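Local coordinates for protein caspase Nc subunit 1 (Drosophila melanogaster, PDB 2FP3) that acts as an initiator cysteine protease of the caspase cascade that drives apoptosis in the fly, at residues Glu83-Ser88 / Thr251-Ile256. The protein carries 2 engineered substitutions. Residues are numbered along the deposited sequence; the frame is centred on the assembly and turned at random.
Sequences EKDSKS and TGSWYI
The carboxylate of Asp85 carries one face against Ile256 and meets Ser253 at its edge, at one of its oxygens. CD1 of Ile256 sits almost directly above CG of Asp85, at 4.1 Å. On the same side of the plane CG2 of Ile256 stands off to the flank of OD1, on the side away from OD2, 4.0 Å from OD1 of Asp85. The two side chains cross at about a right angle, and both Ile256 methyls also reach CB of Asp85. The extended branch of Ile256 (chi2 174°) carries CD1 over the acid. At OD2 the approach is different: OG of Ser253 donates a 3.0 Å hydrogen bond to OD2 of Asp85, which accepts it with its syn lone pair, the one on the side of OD1. OG of Ser253 lies anti to its carbonyl carbon (chi1 -62°), which turns the hydroxyl to the acid. OD1 of Asp85 is nearest the carbonyl O of Ser253, at 3.7 Å, an approach of two oxygens and not a bond. All three touching residues are buried; enclosure beside methyl groups would tend to favour the neutral acid, whereas the bond from Ser253 would tend to stabilise the charge. Met135 of the central strand 130-139 touches both Asp85 and Ile256. Ser253 also touches Phe183, next in sequence to Ala184, the engineered residue at the inferred active-site position, and its side chain lies about 9 Å from that of His137, assigned to the active site by similarity. The contact thus joins helix 82-95 to helix 251-266, near the probable catalytic centre, within the caspase fold: a central beta-sheet flanked by helices.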
loop_
_atom_site.group_PDB
_atom_site.type_symbol
_atom_site.label_atom_id
_atom_site.label_comp_id
_atom_site.label_asym_id
_atom_site.label_seq_id
_atom_site.Cartn_x
_atom_site.Cartn_y
_atom_site.Cartn_z
ATOM N N GLU A 83 1.658 6.971 -13.873
ATOM C CA GLU A 83 0.205 6.963 -13.993
ATOM C C GLU A 83 -0.304 5.558 -14.283
ATOM O O GLU A 83 -1.442 5.221 -13.959
ATOM C CB GLU A 83 -0.263 7.928 -15.090
ATOM C CG GLU A 83 0.279 7.644 -16.481
ATOM C CD GLU A 83 1.780 7.831 -16.574
ATOM O OE1 GLU A 83 2.275 8.917 -16.202
ATOM O OE2 GLU A 83 2.466 6.890 -17.026
ATOM N N LYS A 84 0.545 4.734 -14.884
ATOM C CA LYS A 84 0.162 3.364 -15.197
ATOM C C LYS A 84 -0.091 2.613 -13.892
ATOM O O LYS A 84 -0.936 1.716 -13.829
ATOM C CB LYS A 84 1.275 2.671 -15.993
ATOM C CG LYS A 84 0.802 1.540 -16.906
ATOM C CD LYS A 84 0.191 0.370 -16.142
ATOM C CE LYS A 84 -0.187 -0.760 -17.092
ATOM N NZ LYS A 84 -0.742 -1.947 -16.390
ATOM N N ASP A 85 0.647 2.982 -12.849
ATOM C CA ASP A 85 0.488 2.343 -11.552
ATOM C C ASP A 85 -0.820 2.799 -10.892
ATOM O O ASP A 85 -1.576 1.994 -10.342
ATOM C CB ASP A 85 1.686 2.665 -10.647
ATOM C CG ASP A 85 3.006 2.152 -11.213
ATOM O OD1 ASP A 85 3.023 1.038 -11.773
ATOM O OD2 ASP A 85 4.031 2.855 -11.083
ATOM N N SER A 86 -1.085 4.095 -10.955
ATOM C CA SER A 86 -2.298 4.644 -10.379
ATOM C C SER A 86 -3.520 3.912 -10.918
ATOM O O SER A 86 -4.442 3.600 -10.164
ATOM C CB SER A 86 -2.406 6.127 -10.712
ATOM O OG SER A 86 -1.272 6.823 -10.243
ATOM N N LYS A 87 -3.515 3.640 -12.222
ATOM C CA LYS A 87 -4.628 2.951 -12.867
ATOM C C LYS A 87 -4.771 1.536 -12.328
ATOM O O LYS A 87 -5.871 1.097 -11.982
ATOM C CB LYS A 87 -4.420 2.892 -14.384
ATOM C CG LYS A 87 -4.159 4.240 -15.051
ATOM C CD LYS A 87 -3.828 4.067 -16.537
ATOM C CE LYS A 87 -3.324 5.361 -17.177
ATOM N NZ LYS A 87 -4.355 6.434 -17.213
ATOM N N SER A 88 -3.658 0.815 -12.262
ATOM C CA SER A 88 -3.670 -0.551 -11.757
ATOM C C SER A 88 -4.190 -0.603 -10.317
ATOM O O SER A 88 -5.081 -1.391 -9.994
ATOM C CB SER A 88 -2.259 -1.142 -11.811
ATOM O OG SER A 88 -1.779 -1.232 -13.145
ATOM N N THR A 251 11.817 -0.415 -10.579
ATOM C CA THR A 251 11.589 -1.583 -9.733
ATOM C C THR A 251 10.281 -1.514 -8.936
ATOM O O THR A 251 9.573 -2.516 -8.809
ATOM C CB THR A 251 12.764 -1.795 -8.759
ATOM O OG1 THR A 251 13.084 -0.556 -8.112
ATOM C CG2 THR A 251 13.983 -2.307 -9.509
ATOM N N GLY A 252 9.962 -0.337 -8.404
ATOM C CA GLY A 252 8.731 -0.185 -7.647
ATOM C C GLY A 252 7.507 -0.386 -8.528
ATOM O O GLY A 252 6.518 -0.999 -8.112
ATOM N N SER A 253 7.579 0.132 -9.753
ATOM C CA SER A 253 6.486 0.006 -10.711
ATOM C C SER A 253 6.271 -1.462 -11.054
ATOM O O SER A 253 5.138 -1.905 -11.239
ATOM C CB SER A 253 6.803 0.796 -11.988
ATOM O OG SER A 253 6.937 2.185 -11.720
ATOM N N TRP A 254 7.366 -2.214 -11.132
ATOM C CA TRP A 254 7.304 -3.637 -11.440
ATOM C C TRP A 254 6.736 -4.368 -10.223
ATOM O O TRP A 254 5.966 -5.319 -10.351
ATOM C CB TRP A 254 8.701 -4.160 -11.775
ATOM C CG TRP A 254 8.679 -5.470 -12.480
ATOM C CD1 TRP A 254 9.254 -6.634 -12.063
ATOM C CD2 TRP A 254 8.039 -5.762 -13.729
ATOM N NE1 TRP A 254 9.013 -7.636 -12.974
ATOM C CE2 TRP A 254 8.271 -7.127 -14.008
ATOM C CE3 TRP A 254 7.294 -5.003 -14.641
ATOM C CZ2 TRP A 254 7.780 -7.752 -15.161
ATOM C CZ3 TRP A 254 6.806 -5.625 -15.789
ATOM C CH2 TRP A 254 7.054 -6.986 -16.037
ATOM N N TYR A 255 7.133 -3.908 -9.039
ATOM C CA TYR A 255 6.646 -4.463 -7.784
ATOM C C TYR A 255 5.129 -4.263 -7.747
ATOM O O TYR A 255 4.365 -5.204 -7.515
ATOM C CB TYR A 255 7.279 -3.718 -6.608
ATOM C CG TYR A 255 6.680 -4.086 -5.275
ATOM C CD1 TYR A 255 7.131 -5.201 -4.572
ATOM C CD2 TYR A 255 5.658 -3.322 -4.712
ATOM C CE1 TYR A 255 6.589 -5.544 -3.339
ATOM C CE2 TYR A 255 5.105 -3.659 -3.477
ATOM C CZ TYR A 255 5.581 -4.770 -2.794
ATOM O OH TYR A 255 5.084 -5.086 -1.548
ATOM N N ILE A 256 4.705 -3.023 -7.979
ATOM C CA ILE A 256 3.289 -2.675 -7.986
ATOM C C ILE A 256 2.486 -3.472 -9.004
ATOM O O ILE A 256 1.407 -3.985 -8.688
ATOM C CB ILE A 256 3.084 -1.182 -8.280
ATOM C CG1 ILE A 256 3.477 -0.362 -7.061
ATOM C CG2 ILE A 256 1.632 -0.909 -8.629
ATOM C CD1 ILE A 256 3.432 1.117 -7.310
#